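Local coordinates for protein 3-hydroxy-3-methylglutaryl-CoA lyase (PDB 6NDS) that belongs to the HMGL-like family of TIM-barrel enzymes and holds a zinc ion and coenzyme A in neighbouring sites, at residues A[25-28]-A[29-32]; A[115-118]-A[119-123]; A[171-174]-A[175-178]. All coordinates share one frame; numbering follows the deposited sequence.

Contact 1 (A[25-28]-A[29-32]); sequences DGLQ and IEPT. With ZN (zinc ion), chain H.
Chi1 of -91° sets Glu30 CG 3.6 Å from Gly26 O, and the bend at chi2 (-59°) then turns the carboxylate to where a water can join it to the helix, since the water donates to Glu30 OE1 at 2.8 Å and also to Gly26 O. Alongside, Leu27 CD2 touches Glu30 CG at 4.2 Å. This is the end of helix 22-28 of the TIM barrel, where Asp25 serves the metal site and Gln28 the coenzyme A pocket.

The backbone closes the turn as well. Glu30 N donates to Leu27 O over 3.3 Å, and the donor stands 74° out of the carbonyl plane, well off a lone pair. A second water donates to Leu27 O at 2.9 Å and to Thr32 O, carrying the turn on into the loop. Gln28 sets its CG between its own backbone N and carbonyl carbon and extends from there, its side chain touching coenzyme A.

At the other end of this short piece Asp25 OD2 binds zinc at 2.1 Å, while OD1 accepts at 2.7 Å from a water that is itself bound to the metal. His215 and His217 also bind the zinc, and Asn257 donates to the same OD2. Gln28 NE2 donates to Gly247 O, and Gly247 N to Asp25 OD1; Glu30 OE2 is engaged by His294.

The chemistry implies a division of labour within the carboxylate of Asp25, one oxygen on the metal and the other orienting its water, in the helix just before a turn where water reaches Gly26 O, and water and Glu30 N reach Leu27 O.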
loop_
_atom_site.group_PDB
_atom_site.type_symbol
_atom_site.label_atom_id
_atom_site.label_comp_id
_atom_site.label_asym_id
_atom_site.label_seq_id
_atom_site.Cartn_x
_atom_site.Cartn_y
_atom_site.Cartn_z
ATOM N N ASP A 25 12.155 14.291 6.870
ATOM C CA ASP A 25 11.753 12.983 7.380
ATOM C C ASP A 25 12.534 11.876 6.693
ATOM O O ASP A 25 12.930 10.893 7.330
ATOM C CB ASP A 25 10.248 12.796 7.172
ATOM C CG ASP A 25 9.604 11.964 8.253
ATOM O OD1 ASP A 25 10.289 11.141 8.911
ATOM O OD2 ASP A 25 8.384 12.130 8.454
ATOM N N GLY A 26 12.780 12.035 5.391
ATOM C CA GLY A 26 13.475 10.999 4.650
ATOM C C GLY A 26 14.907 10.813 5.108
ATOM O O GLY A 26 15.365 9.691 5.310
ATOM N N LEU A 27 15.629 11.914 5.293
ATOM C CA LEU A 27 17.055 11.810 5.559
ATOM C C LEU A 27 17.391 11.660 7.034
ATOM O O LEU A 27 18.488 11.188 7.355
ATOM C CB LEU A 27 17.778 13.036 4.999
ATOM C CG LEU A 27 17.665 13.194 3.480
ATOM C CD1 LEU A 27 18.575 14.315 3.045
ATOM C CD2 LEU A 27 18.032 11.906 2.765
ATOM N N GLN A 28 16.479 12.015 7.942
ATOM C CA GLN A 28 16.867 12.012 9.353
ATOM C C GLN A 28 17.214 10.612 9.850
ATOM O O GLN A 28 18.050 10.468 10.750
ATOM C CB GLN A 28 15.758 12.627 10.205
ATOM C CG GLN A 28 14.498 11.825 10.220
ATOM C CD GLN A 28 13.363 12.509 10.960
ATOM O OE1 GLN A 28 13.410 13.714 11.241
ATOM N NE2 GLN A 28 12.327 11.738 11.275
ATOM N N ILE A 29 16.616 9.576 9.259
ATOM C CA ILE A 29 16.797 8.193 9.689
ATOM C C ILE A 29 17.655 7.375 8.726
ATOM O O ILE A 29 17.979 6.216 9.039
ATOM C CB ILE A 29 15.429 7.506 9.896
ATOM C CG1 ILE A 29 15.560 6.252 10.754
ATOM C CG2 ILE A 29 14.782 7.205 8.545
ATOM C CD1 ILE A 29 14.230 5.628 11.139
ATOM N N GLU A 30 18.031 7.932 7.575
ATOM C CA GLU A 30 18.903 7.226 6.646
ATOM C C GLU A 30 20.203 6.839 7.336
ATOM O O GLU A 30 20.787 7.654 8.058
ATOM C CB GLU A 30 19.230 8.099 5.433
ATOM C CG GLU A 30 18.295 7.944 4.275
ATOM C CD GLU A 30 18.245 6.525 3.762
ATOM O OE1 GLU A 30 17.132 5.965 3.702
ATOM O OE2 GLU A 30 19.313 5.963 3.441
ATOM N N PRO A 31 20.699 5.620 7.120
ATOM C CA PRO A 31 21.934 5.204 7.800
ATOM C C PRO A 31 23.141 6.044 7.426
ATOM O O PRO A 31 24.000 6.307 8.277
ATOM C CB PRO A 31 22.108 3.745 7.348
ATOM C CG PRO A 31 20.765 3.320 6.887
ATOM C CD PRO A 31 20.101 4.531 6.330
ATOM N N THR A 32 23.240 6.458 6.174
ATOM C CA THR A 32 24.429 7.141 5.694
ATOM C C THR A 32 24.189 8.635 5.568
ATOM O O THR A 32 23.094 9.092 5.232
ATOM C CB THR A 32 24.884 6.593 4.342
ATOM O OG1 THR A 32 23.797 6.668 3.405
ATOM C CG2 THR A 32 25.363 5.154 4.487
HETATM ZN ZN ZN H . 7.042 11.626 9.960
HETATM O O HOH W 1 8.739 10.745 11.079
HETATM O O HOH W 2 14.907 7.086 4.905
HETATM O O HOH W 3 20.848 11.083 5.692
#

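Contact 2 (A[115-118]-A[119-123]); sequences QTHN and LANMR. With COA (coenzyme A), chain B.
Leu119, Ala120, Asn121 and Met122 each send a backbone N-H four residues back, to the O atoms of Gln115, Thr116, His117 and Asn118, at N...O distances of 2.8 to 3.0 Å, the regular alpha-helical pattern. This is helix 115-122, which follows strand 106-112 of the TIM barrel and bears residues of the coenzyme A pocket at its C-terminal end.

His117 and Asn121 lie side by side and point the same way, ring and amide planes 39° apart. Both have CG anti to the backbone N (chi1 -171° and -162°), a shared choice that sends them off the helix together, with His117 CE1 4.1 Å from Asn121 CB. One residue further on, the Asn118 and Met122 side chains pass at a slant, OD1 of Asn118 reaching Met122 CG at 3.9 Å. A water donates to Asn118 OD1 at 2.9 Å and weakly accepts from Asn121 ND2. Ser112 fixes the polar ends of both His117, through its OG, and Asn118, through its N. On another side, Gln115 CG merely brushes Leu119 CD1.

Asn121 grips the pantetheine arm of coenzyme A twice, so the C-terminal end of the helix forms part of the coenzyme A pocket. Its side-chain OD1 accepts from N4P at 2.9 Å, and its backbone O from N8P at 3.1 Å. Arg123, the first residue past the helix and of positive phi, presents its guanidinium edge to the phosphate oxygen O4A; the modelled NE bond is implausibly short, so its length is doubtful, and the NH2 bond is weak. Met122, bent at chi2, lays its thioether along the same arm, its CE 3.8 Å from S1P.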
loop_
_atom_site.group_PDB
_atom_site.type_symbol
_atom_site.label_atom_id
_atom_site.label_comp_id
_atom_site.label_asym_id
_atom_site.label_seq_id
_atom_site.Cartn_x
_atom_site.Cartn_y
_atom_site.Cartn_z
ATOM N N GLN A 115 2.614 11.344 25.831
ATOM C CA GLN A 115 3.627 11.871 26.743
ATOM C C GLN A 115 4.914 11.059 26.656
ATOM O O GLN A 115 6.013 11.626 26.678
ATOM C CB GLN A 115 3.106 11.874 28.176
ATOM C CG GLN A 115 4.011 12.633 29.133
ATOM C CD GLN A 115 3.796 14.130 29.068
ATOM O OE1 GLN A 115 4.185 14.785 28.104
ATOM N NE2 GLN A 115 3.167 14.680 30.101
ATOM N N THR A 116 4.799 9.729 26.571
ATOM C CA THR A 116 5.996 8.890 26.517
ATOM C C THR A 116 6.811 9.184 25.267
ATOM O O THR A 116 8.042 9.304 25.323
ATOM C CB THR A 116 5.619 7.409 26.550
ATOM O OG1 THR A 116 4.889 7.116 27.745
ATOM C CG2 THR A 116 6.876 6.553 26.493
ATOM N N HIS A 117 6.143 9.292 24.115
ATOM C CA HIS A 117 6.865 9.590 22.888
ATOM C C HIS A 117 7.451 11.000 22.906
ATOM O O HIS A 117 8.553 11.221 22.394
ATOM C CB HIS A 117 5.945 9.400 21.680
ATOM C CG HIS A 117 6.654 9.481 20.368
ATOM N ND1 HIS A 117 6.715 10.641 19.627
ATOM C CD2 HIS A 117 7.334 8.545 19.664
ATOM C CE1 HIS A 117 7.408 10.419 18.524
ATOM N NE2 HIS A 117 7.790 9.155 18.519
ATOM N N ASN A 118 6.729 11.975 23.470
ATOM C CA ASN A 118 7.289 13.322 23.539
ATOM C C ASN A 118 8.546 13.350 24.398
ATOM O O ASN A 118 9.523 14.030 24.062
ATOM C CB ASN A 118 6.254 14.313 24.078
ATOM C CG ASN A 118 6.468 15.716 23.529
ATOM O OD1 ASN A 118 6.321 15.952 22.325
ATOM N ND2 ASN A 118 6.839 16.647 24.400
ATOM N N LEU A 119 8.540 12.623 25.513
ATOM C CA LEU A 119 9.744 12.541 26.338
ATOM C C LEU A 119 10.872 11.819 25.604
ATOM O O LEU A 119 12.031 12.238 25.674
ATOM C CB LEU A 119 9.426 11.849 27.662
ATOM C CG LEU A 119 8.595 12.652 28.664
ATOM C CD1 LEU A 119 8.020 11.740 29.739
ATOM C CD2 LEU A 119 9.450 13.755 29.294
ATOM N N ALA A 120 10.555 10.740 24.884
ATOM C CA ALA A 120 11.600 10.000 24.176
ATOM C C ALA A 120 12.208 10.817 23.043
ATOM O O ALA A 120 13.407 10.702 22.768
ATOM C CB ALA A 120 11.036 8.693 23.619
ATOM N N ASN A 121 11.404 11.644 22.383
ATOM C CA ASN A 121 11.782 12.350 21.167
ATOM C C ASN A 121 12.300 13.754 21.444
ATOM O O ASN A 121 13.293 14.181 20.842
ATOM C CB ASN A 121 10.568 12.425 20.230
ATOM C CG ASN A 121 10.939 12.742 18.797
ATOM O OD1 ASN A 121 11.964 12.286 18.292
ATOM N ND2 ASN A 121 10.092 13.523 18.128
ATOM N N MET A 122 11.634 14.477 22.344
ATOM C CA MET A 122 11.931 15.869 22.638
ATOM C C MET A 122 12.535 16.071 24.016
ATOM O O MET A 122 12.905 17.202 24.349
ATOM C CB MET A 122 10.653 16.718 22.536
ATOM C CG MET A 122 9.967 16.682 21.192
ATOM S SD MET A 122 11.051 17.351 19.921
ATOM C CE MET A 122 9.945 17.450 18.513
ATOM N N ARG A 123 12.607 15.019 24.833
ATOM C CA ARG A 123 13.168 15.089 26.179
ATOM C C ARG A 123 12.461 16.146 27.020
ATOM O O ARG A 123 13.074 16.826 27.849
ATOM C CB ARG A 123 14.679 15.312 26.124
ATOM C CG ARG A 123 15.411 14.099 25.533
ATOM C CD ARG A 123 16.830 14.421 25.140
ATOM N NE ARG A 123 17.528 15.116 26.214
ATOM C CZ ARG A 123 18.241 14.511 27.156
ATOM N NH1 ARG A 123 18.356 13.190 27.157
ATOM N NH2 ARG A 123 18.840 15.230 28.097
HETATM N N1A COA B . 19.095 22.939 17.950
HETATM C C2A COA B . 20.387 22.790 18.277
HETATM N N3A COA B . 20.950 22.720 19.482
HETATM C C4A COA B . 20.018 22.812 20.444
HETATM C C5A COA B . 18.658 22.957 20.271
HETATM C C6A COA B . 18.180 23.021 18.949
HETATM N N6A COA B . 16.896 23.170 18.638
HETATM N N7A COA B . 18.020 23.019 21.503
HETATM C C8A COA B . 18.989 22.910 22.384
HETATM N N9A COA B . 20.225 22.781 21.799
HETATM C C1B COA B . 21.525 22.667 22.465
HETATM C C2B COA B . 21.847 23.815 23.420
HETATM O O2B COA B . 22.306 24.994 22.796
HETATM C C3B COA B . 22.877 23.130 24.313
HETATM O O3B COA B . 24.098 22.933 23.607
HETATM P P3B COA B . 25.315 22.677 24.643
HETATM O O7A COA B . 25.317 21.204 25.011
HETATM O O8A COA B . 25.031 23.563 25.841
HETATM O O9A COA B . 26.582 23.091 23.918
HETATM C C4B COA B . 22.137 21.825 24.554
HETATM O O4B COA B . 21.560 21.500 23.258
HETATM C C5B COA B . 21.013 22.002 25.539
HETATM O O5B COA B . 20.370 20.738 25.761
HETATM P P1A COA B . 18.892 20.781 26.368
HETATM O O1A COA B . 18.287 22.128 26.156
HETATM O O2A COA B . 18.887 20.169 27.730
HETATM O O3A COA B . 18.199 19.778 25.332
HETATM P P2A COA B . 18.307 18.196 25.141
HETATM O O4A COA B . 17.540 17.534 26.238
HETATM O O5A COA B . 19.729 17.799 24.912
HETATM O O6A COA B . 17.532 18.044 23.745
HETATM C CBP COA B . 15.909 18.717 22.128
HETATM C CCP COA B . 16.183 18.560 23.619
HETATM C CDP COA B . 14.439 19.082 21.896
HETATM C CEP COA B . 16.796 19.837 21.572
HETATM C CAP COA B . 16.246 17.385 21.454
HETATM O OAP COA B . 15.573 16.338 22.138
HETATM C C9P COA B . 15.863 17.336 19.984
HETATM O O9P COA B . 16.493 17.982 19.153
HETATM N N8P COA B . 14.840 16.558 19.667
HETATM C C7P COA B . 14.272 16.497 18.327
HETATM C C6P COA B . 14.541 15.165 17.676
HETATM C C5P COA B . 13.822 15.030 16.351
HETATM O O5P COA B . 13.906 15.911 15.498
HETATM N N4P COA B . 13.114 13.909 16.166
HETATM C C3P COA B . 12.505 13.527 14.900
HETATM C C2P COA B . 11.512 14.552 14.407
HETATM S S1P COA B . 10.263 14.943 15.658
HETATM O O HOH W 4 7.599 14.762 19.952
#

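Contact 3 (A[171-174]-A[175-178]); sequences VEHY and LKLG
His173 and Lys176 cross at about a right angle near the C-terminal end of helix 164-176, the helix of a beta-alpha-beta crossover between strands 145-151 and 182-186. The lysine chain is bent at chi3 (-138°) and chi4 (96°), and this double bend turns it back toward the preceding turn. Its NZ consequently sits over the base of the histidine, 3.9 Å from His173 CB and 3.5 Å from His173 CA, meeting the ring obliquely. On the way the lysine passes a backbone carbonyl, with Lys176 CG only 3.2 Å from Glu172 O. The Glu172 carboxylate is not in contact with the ammonium: OE2 to NZ is 5.7 Å, so any attraction between them acts at a distance.

Another flank of the helix is apolar. Leu175 turns CD1 toward the preceding turn, where it approaches Val171 O at 3.6 Å and meets Val171 CG1 at 4.4 Å. Val171 continues this packing onto Ile182 and Leu184 of the next strand. Tyr174 points to the strands the helix covers, its OH hydrogen-bonded to Thr149 O, while Phe130 of helix 126-140 stacks on the His173 ring and also meets the Tyr174 ring.

Leu177 is tied to the helix by its N-H, which donates to His173 O at 3.2 Å and, weakly, to Tyr174 O. Its side chain leans over to Phe130, Phe133 and Thr134. Gly178 then leaves the helical path with phi at 82°, completing a Schellman motif, a positive phi that glycine accepts readily; its N donates to Leu175 O at 2.8 Å.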
loop_
_atom_site.group_PDB
_atom_site.type_symbol
_atom_site.label_atom_id
_atom_site.label_comp_id
_atom_site.label_asym_id
_atom_site.label_seq_id
_atom_site.Cartn_x
_atom_site.Cartn_y
_atom_site.Cartn_z
ATOM N N VAL A 171 -4.707 20.312 19.442
ATOM C CA VAL A 171 -5.048 21.169 18.307
ATOM C C VAL A 171 -5.612 22.501 18.797
ATOM O O VAL A 171 -5.222 23.576 18.324
ATOM C CB VAL A 171 -6.036 20.456 17.368
ATOM C CG1 VAL A 171 -6.557 21.447 16.328
ATOM C CG2 VAL A 171 -5.366 19.259 16.693
ATOM N N GLU A 172 -6.539 22.450 19.761
ATOM C CA GLU A 172 -7.124 23.683 20.282
ATOM C C GLU A 172 -6.067 24.576 20.926
ATOM O O GLU A 172 -6.148 25.808 20.839
ATOM C CB GLU A 172 -8.237 23.356 21.280
ATOM C CG GLU A 172 -9.484 22.769 20.642
ATOM C CD GLU A 172 -10.548 22.413 21.659
ATOM O OE1 GLU A 172 -11.743 22.611 21.356
ATOM O OE2 GLU A 172 -10.194 21.937 22.761
ATOM N N HIS A 173 -5.069 23.977 21.576
ATOM C CA HIS A 173 -4.008 24.778 22.183
ATOM C C HIS A 173 -3.187 25.494 21.113
ATOM O O HIS A 173 -2.822 26.664 21.280
ATOM C CB HIS A 173 -3.118 23.890 23.052
ATOM C CG HIS A 173 -2.292 24.638 24.053
ATOM N ND1 HIS A 173 -2.056 25.996 23.968
ATOM C CD2 HIS A 173 -1.643 24.213 25.164
ATOM C CE1 HIS A 173 -1.300 26.372 24.985
ATOM N NE2 HIS A 173 -1.034 25.310 25.725
ATOM N N TYR A 174 -2.886 24.809 20.010
ATOM C CA TYR A 174 -2.245 25.478 18.883
ATOM C C TYR A 174 -3.079 26.665 18.405
ATOM O O TYR A 174 -2.550 27.759 18.172
ATOM C CB TYR A 174 -2.026 24.485 17.745
ATOM C CG TYR A 174 -0.745 23.683 17.803
ATOM C CD1 TYR A 174 0.493 24.295 17.985
ATOM C CD2 TYR A 174 -0.773 22.304 17.642
ATOM C CE1 TYR A 174 1.668 23.541 18.005
ATOM C CE2 TYR A 174 0.381 21.550 17.663
ATOM C CZ TYR A 174 1.601 22.171 17.850
ATOM O OH TYR A 174 2.748 21.400 17.853
ATOM N N LEU A 175 -4.392 26.464 18.252
ATOM C CA LEU A 175 -5.264 27.545 17.792
ATOM C C LEU A 175 -5.245 28.718 18.758
ATOM O O LEU A 175 -5.290 29.880 18.335
ATOM C CB LEU A 175 -6.696 27.035 17.614
ATOM C CG LEU A 175 -7.126 26.574 16.213
ATOM C CD1 LEU A 175 -6.060 25.765 15.534
ATOM C CD2 LEU A 175 -8.415 25.779 16.283
ATOM N N LYS A 176 -5.189 28.435 20.062
ATOM C CA LYS A 176 -5.163 29.505 21.057
ATOM C C LYS A 176 -3.928 30.383 20.900
ATOM O O LYS A 176 -3.978 31.585 21.189
ATOM C CB LYS A 176 -5.231 28.918 22.465
ATOM C CG LYS A 176 -6.564 28.271 22.798
ATOM C CD LYS A 176 -6.699 27.964 24.280
ATOM C CE LYS A 176 -7.321 26.593 24.514
ATOM N NZ LYS A 176 -6.273 25.554 24.748
ATOM N N LEU A 177 -2.819 29.805 20.448
ATOM C CA LEU A 177 -1.612 30.549 20.123
ATOM C C LEU A 177 -1.672 31.215 18.754
ATOM O O LEU A 177 -0.674 31.808 18.333
ATOM C CB LEU A 177 -0.394 29.622 20.180
ATOM C CG LEU A 177 -0.015 29.048 21.546
ATOM C CD1 LEU A 177 1.279 28.252 21.429
ATOM C CD2 LEU A 177 0.132 30.164 22.553
ATOM N N GLY A 178 -2.798 31.129 18.049
ATOM C CA GLY A 178 -2.905 31.730 16.737
ATOM C C GLY A 178 -2.330 30.886 15.621
ATOM O O GLY A 178 -2.170 31.387 14.500
#

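How the contacts relate
All three contacts are local, each made within one unbroken run of chain, so none closes a long loop; they follow in series without nesting or crossing. Contact 1 turns the chain out of helix 22-28, after the first barrel strand, toward helix 36-46. Contact 2 lies on helix 115-122, just beyond strand 106-112, and contact 3 ends helix 164-176 before strand 182-186. Their centres are about 20 Å apart from 1 to 2 and from 2 to 3, but about 30 Å from 1 to 3, which flank the chain's centre on opposite sides. Contacts 1 and 2 both contribute to the coenzyme A pocket, whereas contact 3 belongs to the packing of outer helices on the barrel.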